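Local structure of malonyl CoA-acyl carrier protein transacylase (Synechocystis sp. PCC 6803 substr. Kazusa, 4RR5) at residues A256-T269 and C272-G285. The protein transfers the malonyl group from malonyl-CoA to holo-acyl carrier protein, supplying malonyl-ACP for fatty acid biosynthesis. Numbering follows the deposited sequence.
Sequences ATDYWEVGPGKVLT and CKRTCPDLNLKNIG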
ATOM      1  N   ALA A 256      15.028  -2.299 -13.493  1.00 48.85           N
ATOM      2  CA  ALA A 256      13.929  -3.260 -13.513  1.00 41.03           C
ATOM      3  C   ALA A 256      13.234  -3.352 -14.869  1.00 42.65           C
ATOM      4  O   ALA A 256      12.819  -2.350 -15.438  1.00 50.23           O
ATOM      5  CB  ALA A 256      12.923  -2.914 -12.434  1.00 41.79           C
ATOM      6  N   THR A 257      13.095  -4.576 -15.361  1.00 45.14           N
ATOM      7  CA  THR A 257      12.501  -4.849 -16.669  1.00 41.91           C
ATOM      8  C   THR A 257      11.076  -5.367 -16.539  1.00 37.99           C
ATOM      9  O   THR A 257      10.254  -5.233 -17.453  1.00 42.75           O
ATOM     10  CB  THR A 257      13.346  -5.885 -17.436  1.00 41.29           C
ATOM     11  OG1 THR A 257      13.171  -7.176 -16.848  1.00 41.66           O
ATOM     12  CG2 THR A 257      14.800  -5.528 -17.324  1.00 41.77           C
ATOM     13  N   ASP A 258      10.793  -5.973 -15.390  1.00 42.91           N
ATOM     14  CA  ASP A 258       9.479  -6.550 -15.111  1.00 38.03           C
ATOM     15  C   ASP A 258       8.940  -6.084 -13.777  1.00 32.84           C
ATOM     16  O   ASP A 258       9.688  -5.817 -12.833  1.00 32.78           O
ATOM     17  CB  ASP A 258       9.538  -8.076 -15.116  1.00 37.06           C
ATOM     18  CG  ASP A 258      10.069  -8.632 -16.411  1.00 38.60           C
ATOM     19  OD1 ASP A 258      11.309  -8.711 -16.548  1.00 42.36           O
ATOM     20  OD2 ASP A 258       9.251  -8.994 -17.280  1.00 32.62           O
ATOM     21  N   TYR A 259       7.619  -6.069 -13.700  1.00 34.54           N
ATOM     22  CA  TYR A 259       6.880  -5.422 -12.636  1.00 30.09           C
ATOM     23  C   TYR A 259       5.702  -6.307 -12.253  1.00 30.55           C
ATOM     24  O   TYR A 259       4.758  -6.456 -13.033  1.00 29.77           O
ATOM     25  CB  TYR A 259       6.432  -4.057 -13.144  1.00 35.11           C
ATOM     26  CG  TYR A 259       5.605  -3.150 -12.256  1.00 33.68           C
ATOM     27  CD1 TYR A 259       6.217  -2.194 -11.454  1.00 29.07           C
ATOM     28  CD2 TYR A 259       4.210  -3.169 -12.309  1.00 29.19           C
ATOM     29  CE1 TYR A 259       5.469  -1.315 -10.693  1.00 29.82           C
ATOM     30  CE2 TYR A 259       3.455  -2.295 -11.539  1.00 31.77           C
ATOM     31  CZ  TYR A 259       4.094  -1.370 -10.743  1.00 25.93           C
ATOM     32  OH  TYR A 259       3.375  -0.492  -9.987  1.00 23.91           O
ATOM     33  N   TRP A 260       5.772  -6.917 -11.071  1.00 29.22           N
ATOM     34  CA  TRP A 260       4.753  -7.875 -10.648  1.00 28.33           C
ATOM     35  C   TRP A 260       3.949  -7.346  -9.483  1.00 26.03           C
ATOM     36  O   TRP A 260       4.496  -7.108  -8.409  1.00 22.77           O
ATOM     37  CB  TRP A 260       5.379  -9.210 -10.246  1.00 24.41           C
ATOM     38  CG  TRP A 260       6.054  -9.949 -11.353  1.00 32.75           C
ATOM     39  CD1 TRP A 260       6.238  -9.529 -12.641  1.00 32.69           C
ATOM     40  CD2 TRP A 260       6.645 -11.248 -11.266  1.00 30.85           C
ATOM     41  NE1 TRP A 260       6.914 -10.484 -13.360  1.00 31.48           N
ATOM     42  CE2 TRP A 260       7.175 -11.551 -12.538  1.00 35.47           C
ATOM     43  CE3 TRP A 260       6.779 -12.184 -10.238  1.00 27.17           C
ATOM     44  CZ2 TRP A 260       7.825 -12.753 -12.809  1.00 33.57           C
ATOM     45  CZ3 TRP A 260       7.415 -13.378 -10.507  1.00 38.81           C
ATOM     46  CH2 TRP A 260       7.937 -13.652 -11.784  1.00 36.88           C
ATOM     47  N   GLU A 261       2.650  -7.167  -9.698  1.00 23.78           N
ATOM     48  CA  GLU A 261       1.765  -6.771  -8.630  1.00 25.42           C
ATOM     49  C   GLU A 261       1.391  -8.015  -7.857  1.00 26.66           C
ATOM     50  O   GLU A 261       0.686  -8.873  -8.368  1.00 28.72           O
ATOM     51  CB  GLU A 261       0.518  -6.079  -9.157  1.00 25.52           C
ATOM     52  CG  GLU A 261      -0.226  -5.306  -8.088  1.00 24.54           C
ATOM     53  CD  GLU A 261      -1.427  -4.558  -8.647  1.00 27.85           C
ATOM     54  OE1 GLU A 261      -1.582  -4.525  -9.889  1.00 27.78           O
ATOM     55  OE2 GLU A 261      -2.213  -4.009  -7.843  1.00 23.06           O
ATOM     56  N   VAL A 262       1.876  -8.103  -6.626  1.00 25.04           N
ATOM     57  CA  VAL A 262       1.667  -9.266  -5.786  1.00 24.53           C
ATOM     58  C   VAL A 262       0.559  -8.955  -4.789  1.00 21.63           C
ATOM     59  O   VAL A 262       0.805  -8.412  -3.716  1.00 19.73           O
ATOM     60  CB  VAL A 262       2.971  -9.655  -5.070  1.00 25.07           C
ATOM     61  CG1 VAL A 262       2.779 -10.872  -4.207  1.00 20.97           C
ATOM     62  CG2 VAL A 262       4.082  -9.884  -6.102  1.00 22.93           C
ATOM     63  N   GLY A 263      -0.671  -9.289  -5.173  1.00 23.45           N
ATOM     64  CA  GLY A 263      -1.848  -8.992  -4.374  1.00 21.79           C
ATOM     65  C   GLY A 263      -3.075  -8.941  -5.261  1.00 21.33           C
ATOM     66  O   GLY A 263      -2.973  -9.099  -6.472  1.00 25.23           O
ATOM     67  N   PRO A 264      -4.244  -8.694  -4.668  1.00 22.49           N
ATOM     68  CA  PRO A 264      -5.491  -8.671  -5.431  1.00 25.56           C
ATOM     69  C   PRO A 264      -5.601  -7.393  -6.249  1.00 28.83           C
ATOM     70  O   PRO A 264      -4.832  -6.456  -6.015  1.00 28.27           O
ATOM     71  CB  PRO A 264      -6.566  -8.727  -4.340  1.00 24.25           C
ATOM     72  CG  PRO A 264      -5.963  -8.045  -3.205  1.00 22.11           C
ATOM     73  CD  PRO A 264      -4.458  -8.294  -3.269  1.00 21.73           C
ATOM     74  N   GLY A 265      -6.532  -7.352  -7.196  1.00 25.99           N
ATOM     75  CA  GLY A 265      -6.683  -6.183  -8.044  1.00 27.61           C
ATOM     76  C   GLY A 265      -5.627  -5.950  -9.110  1.00 25.07           C
ATOM     77  O   GLY A 265      -4.619  -6.659  -9.193  1.00 25.62           O
ATOM     78  N   LYS A 266      -5.871  -4.940  -9.939  1.00 27.88           N
ATOM     79  CA  LYS A 266      -4.942  -4.560 -10.999  1.00 27.89           C
ATOM     80  C   LYS A 266      -4.528  -3.087 -10.893  1.00 29.44           C
ATOM     81  O   LYS A 266      -4.115  -2.481 -11.884  1.00 31.12           O
ATOM     82  CB  LYS A 266      -5.567  -4.830 -12.370  1.00 27.45           C
ATOM     83  CG  LYS A 266      -5.656  -6.306 -12.743  1.00 29.35           C
ATOM     84  CD  LYS A 266      -6.016  -6.492 -14.211  1.00 33.95           C
ATOM     85  CE  LYS A 266      -6.590  -7.893 -14.507  1.00 44.91           C
ATOM     86  NZ  LYS A 266      -5.602  -9.021 -14.330  1.00 46.11           N
ATOM     87  N   VAL A 267      -4.631  -2.514  -9.695  1.00 27.30           N
ATOM     88  CA  VAL A 267      -4.417  -1.080  -9.506  1.00 24.22           C
ATOM     89  C   VAL A 267      -2.982  -0.608  -9.797  1.00 27.62           C
ATOM     90  O   VAL A 267      -2.775   0.419 -10.441  1.00 26.55           O
ATOM     91  CB  VAL A 267      -4.773  -0.645  -8.068  1.00 26.51           C
ATOM     92  CG1 VAL A 267      -4.550   0.861  -7.905  1.00 21.84           C
ATOM     93  CG2 VAL A 267      -6.208  -1.024  -7.722  1.00 18.62           C
ATOM     94  N   LEU A 268      -1.994  -1.357  -9.330  1.00 26.68           N
ATOM     95  CA  LEU A 268      -0.618  -0.898  -9.401  1.00 25.87           C
ATOM     96  C   LEU A 268      -0.000  -1.174 -10.767  1.00 30.76           C
ATOM     97  O   LEU A 268       0.943  -0.492 -11.177  1.00 33.91           O
ATOM     98  CB  LEU A 268       0.226  -1.542  -8.296  1.00 21.72           C
ATOM     99  CG  LEU A 268      -0.079  -1.216  -6.827  1.00 21.78           C
ATOM    100  CD1 LEU A 268       1.045  -1.768  -5.983  1.00 20.85           C
ATOM    101  CD2 LEU A 268      -0.244   0.279  -6.569  1.00 18.38           C
ATOM    102  N   THR A 269      -0.516  -2.175 -11.472  1.00 33.01           N
ATOM    103  CA  THR A 269      -0.092  -2.397 -12.857  1.00 33.54           C
ATOM    104  C   THR A 269      -0.859  -1.446 -13.778  1.00 32.47           C
ATOM    105  O   THR A 269      -0.327  -0.991 -14.786  1.00 32.65           O
ATOM    106  CB  THR A 269      -0.323  -3.847 -13.330  1.00 26.88           C
ATOM    107  OG1 THR A 269      -1.673  -4.227 -13.050  1.00 24.72           O
ATOM    108  CG2 THR A 269       0.647  -4.809 -12.660  1.00 25.47           C
ATOM    109  N   CYS A 272       1.053   1.570 -13.556  1.00 35.23           N
ATOM    110  CA  CYS A 272       2.300   1.403 -14.295  1.00 38.01           C
ATOM    111  C   CYS A 272       2.136   1.504 -15.815  1.00 41.94           C
ATOM    112  O   CYS A 272       3.067   1.909 -16.523  1.00 44.09           O
ATOM    113  CB  CYS A 272       2.949   0.068 -13.961  1.00 33.27           C
ATOM    114  SG  CYS A 272       4.714   0.080 -14.332  1.00 29.97           S
ATOM    115  N   LYS A 273       0.958   1.130 -16.304  1.00 38.80           N
ATOM    116  CA  LYS A 273       0.662   1.209 -17.727  1.00 43.50           C
ATOM    117  C   LYS A 273       0.938   2.615 -18.229  1.00 47.13           C
ATOM    118  O   LYS A 273       1.759   2.825 -19.122  1.00 46.99           O
ATOM    119  CB  LYS A 273      -0.792   0.826 -18.003  1.00 38.45           C
ATOM    120  CG  LYS A 273      -1.042  -0.672 -18.054  1.00 37.75           C
ATOM    121  CD  LYS A 273      -2.449  -0.968 -18.555  1.00 38.86           C
ATOM    122  CE  LYS A 273      -2.742  -2.467 -18.518  1.00 33.73           C
ATOM    123  NZ  LYS A 273      -4.028  -2.773 -19.186  1.00 38.53           N
ATOM    124  N   ARG A 274       0.271   3.574 -17.602  1.00 49.85           N
ATOM    125  CA  ARG A 274       0.339   4.968 -18.009  1.00 45.10           C
ATOM    126  C   ARG A 274       1.478   5.734 -17.344  1.00 47.22           C
ATOM    127  O   ARG A 274       1.382   6.953 -17.190  1.00 54.93           O
ATOM    128  CB  ARG A 274      -0.996   5.645 -17.704  1.00 45.34           C
ATOM    129  CG  ARG A 274      -2.182   4.899 -18.299  1.00 49.26           C
ATOM    130  CD  ARG A 274      -3.524   5.378 -17.761  1.00 47.89           C
ATOM    131  NE  ARG A 274      -4.604   4.647 -18.410  1.00 54.84           N
ATOM    132  CZ  ARG A 274      -5.277   5.084 -19.471  1.00 59.16           C
ATOM    133  NH1 ARG A 274      -4.997   6.275 -19.993  1.00 59.01           N
ATOM    134  NH2 ARG A 274      -6.238   4.334 -20.005  1.00 50.99           N
ATOM    135  N   THR A 275       2.551   5.037 -16.955  1.00 44.07           N
ATOM    136  CA  THR A 275       3.715   5.704 -16.358  1.00 41.72           C
ATOM    137  C   THR A 275       5.037   5.174 -16.895  1.00 44.15           C
ATOM    138  O   THR A 275       5.909   5.950 -17.291  1.00 42.52           O
ATOM    139  CB  THR A 275       3.733   5.569 -14.824  1.00 37.58           C
ATOM    140  OG1 THR A 275       2.646   6.318 -14.268  1.00 37.93           O
ATOM    141  CG2 THR A 275       5.059   6.088 -14.248  1.00 37.23           C
ATOM    142  N   CYS A 276       5.194   3.853 -16.874  1.00 47.95           N
ATOM    143  CA  CYS A 276       6.331   3.199 -17.524  1.00 51.45           C
ATOM    144  C   CYS A 276       5.824   2.036 -18.365  1.00 50.50           C
ATOM    145  O   CYS A 276       5.907   0.882 -17.947  1.00 51.27           O
ATOM    146  CB  CYS A 276       7.350   2.716 -16.495  1.00 41.86           C
ATOM    147  SG  CYS A 276       7.936   4.025 -15.432  1.00 46.28           S
ATOM    148  N   PRO A 277       5.307   2.343 -19.566  1.00 55.16           N
ATOM    149  CA  PRO A 277       4.554   1.383 -20.386  1.00 56.56           C
ATOM    150  C   PRO A 277       5.451   0.389 -21.137  1.00 50.58           C
ATOM    151  O   PRO A 277       4.929  -0.497 -21.825  1.00 45.16           O
ATOM    152  CB  PRO A 277       3.790   2.286 -21.364  1.00 49.37           C
ATOM    153  CG  PRO A 277       4.684   3.482 -21.531  1.00 51.77           C
ATOM    154  CD  PRO A 277       5.510   3.629 -20.260  1.00 48.24           C
ATOM    155  N   ASP A 278       6.768   0.537 -21.000  1.00 42.40           N
ATOM    156  CA  ASP A 278       7.702  -0.417 -21.580  1.00 47.33           C
ATOM    157  C   ASP A 278       8.076  -1.509 -20.571  1.00 52.93           C
ATOM    158  O   ASP A 278       8.918  -2.371 -20.847  1.00 52.82           O
ATOM    159  CB  ASP A 278       8.965   0.291 -22.094  1.00 50.55           C
ATOM    160  CG  ASP A 278       9.679   1.104 -21.017  1.00 57.55           C
ATOM    161  OD1 ASP A 278       8.992   1.696 -20.144  1.00 60.52           O
ATOM    162  OD2 ASP A 278      10.936   1.163 -21.063  1.00 58.07           O
ATOM    163  N   LEU A 279       7.449  -1.472 -19.399  1.00 50.64           N
ATOM    164  CA  LEU A 279       7.665  -2.506 -18.389  1.00 45.50           C
ATOM    165  C   LEU A 279       6.647  -3.634 -18.528  1.00 46.08           C
ATOM    166  O   LEU A 279       5.470  -3.408 -18.848  1.00 41.30           O
ATOM    167  CB  LEU A 279       7.590  -1.921 -16.979  1.00 45.23           C
ATOM    168  CG  LEU A 279       8.686  -0.968 -16.510  1.00 41.42           C
ATOM    169  CD1 LEU A 279       8.311  -0.389 -15.153  1.00 42.12           C
ATOM    170  CD2 LEU A 279       9.988  -1.703 -16.406  1.00 36.95           C
ATOM    171  N   ASN A 280       7.109  -4.855 -18.275  1.00 48.34           N
ATOM    172  CA  ASN A 280       6.246  -6.027 -18.358  1.00 41.32           C
ATOM    173  C   ASN A 280       5.484  -6.232 -17.068  1.00 34.01           C
ATOM    174  O   ASN A 280       6.073  -6.242 -15.988  1.00 36.41           O
ATOM    175  CB  ASN A 280       7.066  -7.269 -18.668  1.00 48.73           C
ATOM    176  CG  ASN A 280       7.959  -7.082 -19.864  1.00 51.02           C
ATOM    177  OD1 ASN A 280       7.516  -7.214 -21.006  1.00 57.81           O
ATOM    178  ND2 ASN A 280       9.228  -6.757 -19.612  1.00 44.17           N
ATOM    179  N   LEU A 281       4.179  -6.423 -17.192  1.00 32.41           N
ATOM    180  CA  LEU A 281       3.304  -6.517 -16.033  1.00 36.61           C
ATOM    181  C   LEU A 281       2.738  -7.922 -15.811  1.00 38.91           C
ATOM    182  O   LEU A 281       2.224  -8.554 -16.742  1.00 35.28           O
ATOM    183  CB  LEU A 281       2.149  -5.518 -16.184  1.00 34.01           C
ATOM    184  CG  LEU A 281       2.554  -4.163 -16.778  1.00 35.37           C
ATOM    185  CD1 LEU A 281       1.343  -3.256 -16.940  1.00 30.67           C
ATOM    186  CD2 LEU A 281       3.655  -3.488 -15.957  1.00 30.24           C
ATOM    187  N   LYS A 282       2.833  -8.413 -14.576  1.00 42.49           N
ATOM    188  CA  LYS A 282       1.988  -9.528 -14.150  1.00 38.98           C
ATOM    189  C   LYS A 282       1.198  -9.176 -12.895  1.00 36.63           C
ATOM    190  O   LYS A 282       1.645  -8.389 -12.058  1.00 34.38           O
ATOM    191  CB  LYS A 282       2.795 -10.803 -13.900  1.00 35.39           C
ATOM    192  CG  LYS A 282       4.109 -10.889 -14.613  1.00 42.38           C
ATOM    193  CD  LYS A 282       4.674 -12.311 -14.524  1.00 47.14           C
ATOM    194  CE  LYS A 282       4.008 -13.243 -15.514  1.00 48.31           C
ATOM    195  NZ  LYS A 282       4.288 -12.834 -16.923  1.00 52.68           N
ATOM    196  N   ASN A 283       0.016  -9.768 -12.786  1.00 33.59           N
ATOM    197  CA  ASN A 283      -0.807  -9.647 -11.601  1.00 32.93           C
ATOM    198  C   ASN A 283      -0.932 -10.988 -10.901  1.00 32.56           C
ATOM    199  O   ASN A 283      -1.640 -11.888 -11.371  1.00 34.73           O
ATOM    200  CB  ASN A 283      -2.177  -9.107 -11.973  1.00 30.39           C
ATOM    201  CG  ASN A 283      -2.101  -7.723 -12.515  1.00 29.78           C
ATOM    202  OD1 ASN A 283      -2.198  -7.507 -13.726  1.00 32.37           O
ATOM    203  ND2 ASN A 283      -1.880  -6.761 -11.624  1.00 31.39           N
ATOM    204  N   ILE A 284      -0.239 -11.117  -9.777  1.00 27.37           N
ATOM    205  CA  ILE A 284      -0.245 -12.350  -9.004  1.00 28.00           C
ATOM    206  C   ILE A 284      -1.025 -12.221  -7.694  1.00 26.05           C
ATOM    207  O   ILE A 284      -0.463 -11.855  -6.653  1.00 25.51           O
ATOM    208  CB  ILE A 284       1.186 -12.786  -8.707  1.00 27.32           C
ATOM    209  CG1 ILE A 284       1.957 -12.868 -10.023  1.00 25.16           C
ATOM    210  CG2 ILE A 284       1.199 -14.122  -7.969  1.00 26.34           C
ATOM    211  CD1 ILE A 284       3.289 -12.199  -9.988  1.00 27.38           C
ATOM    212  N   GLY A 285      -2.318 -12.529  -7.752  1.00 23.15           N
ATOM    213  CA  GLY A 285      -3.188 -12.412  -6.596  1.00 24.15           C
ATOM    214  C   GLY A 285      -4.127 -13.593  -6.439  1.00 27.60           C
ATOM    215  O   GLY A 285      -5.008 -13.601  -5.574  1.00 28.03           O
TER
HETATM  216  O   HOH W   1      10.564  -4.135 -20.572  1.00 39.70           O
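Tyr259 and Cys272 meet through matching torsions: chi1 of 179° carries Tyr259 CG to the side away from the backbone N, and chi1 of -159° does the same for Cys272 SG, which sets SG almost exactly over the ring centre, 3.7 Å from the centroid of Tyr259. This sulfur-aromatic contact ties strand 258-262 to helix 267-273, and Leu281 CD2 packs obliquely against the same ring. Tyr259 OH donates to Leu268 O at 2.7 Å, while Cys272 N reaches that carbonyl from its opposite face; Trp244 is a further partner of the hydroxyl. With Tyr259 replaced by an alanine, the Cys272 sulfur would probably lose its aromatic platform and Leu268 O one of its two donors.

The unit is a worked example of a beta-alpha-beta crossover, its strands parallel and joined by alternating backbone bonds such as Glu261 N to Lys282 O, 2.8 Å. On the Trp260 face, Lys282 runs alongside Trp260 and lays CD over the indole face in a CH-pi contact, 3.5 Å from the centroid of the Trp260 five-membered ring, and the Trp5 ring meets this indole nearly parallel to it. On the face that carries Tyr259 and Glu261, Asn283 ND2 donates to Thr269 OG1 (2.9 Å, 162°), which lies in the Asn283 amide plane. Buried Glu261 receives Thr269 N at OE1 and Leu268 N at OE2, each from above the carboxylate plane; these helix-start amides probably help to stabilise a negative charge there.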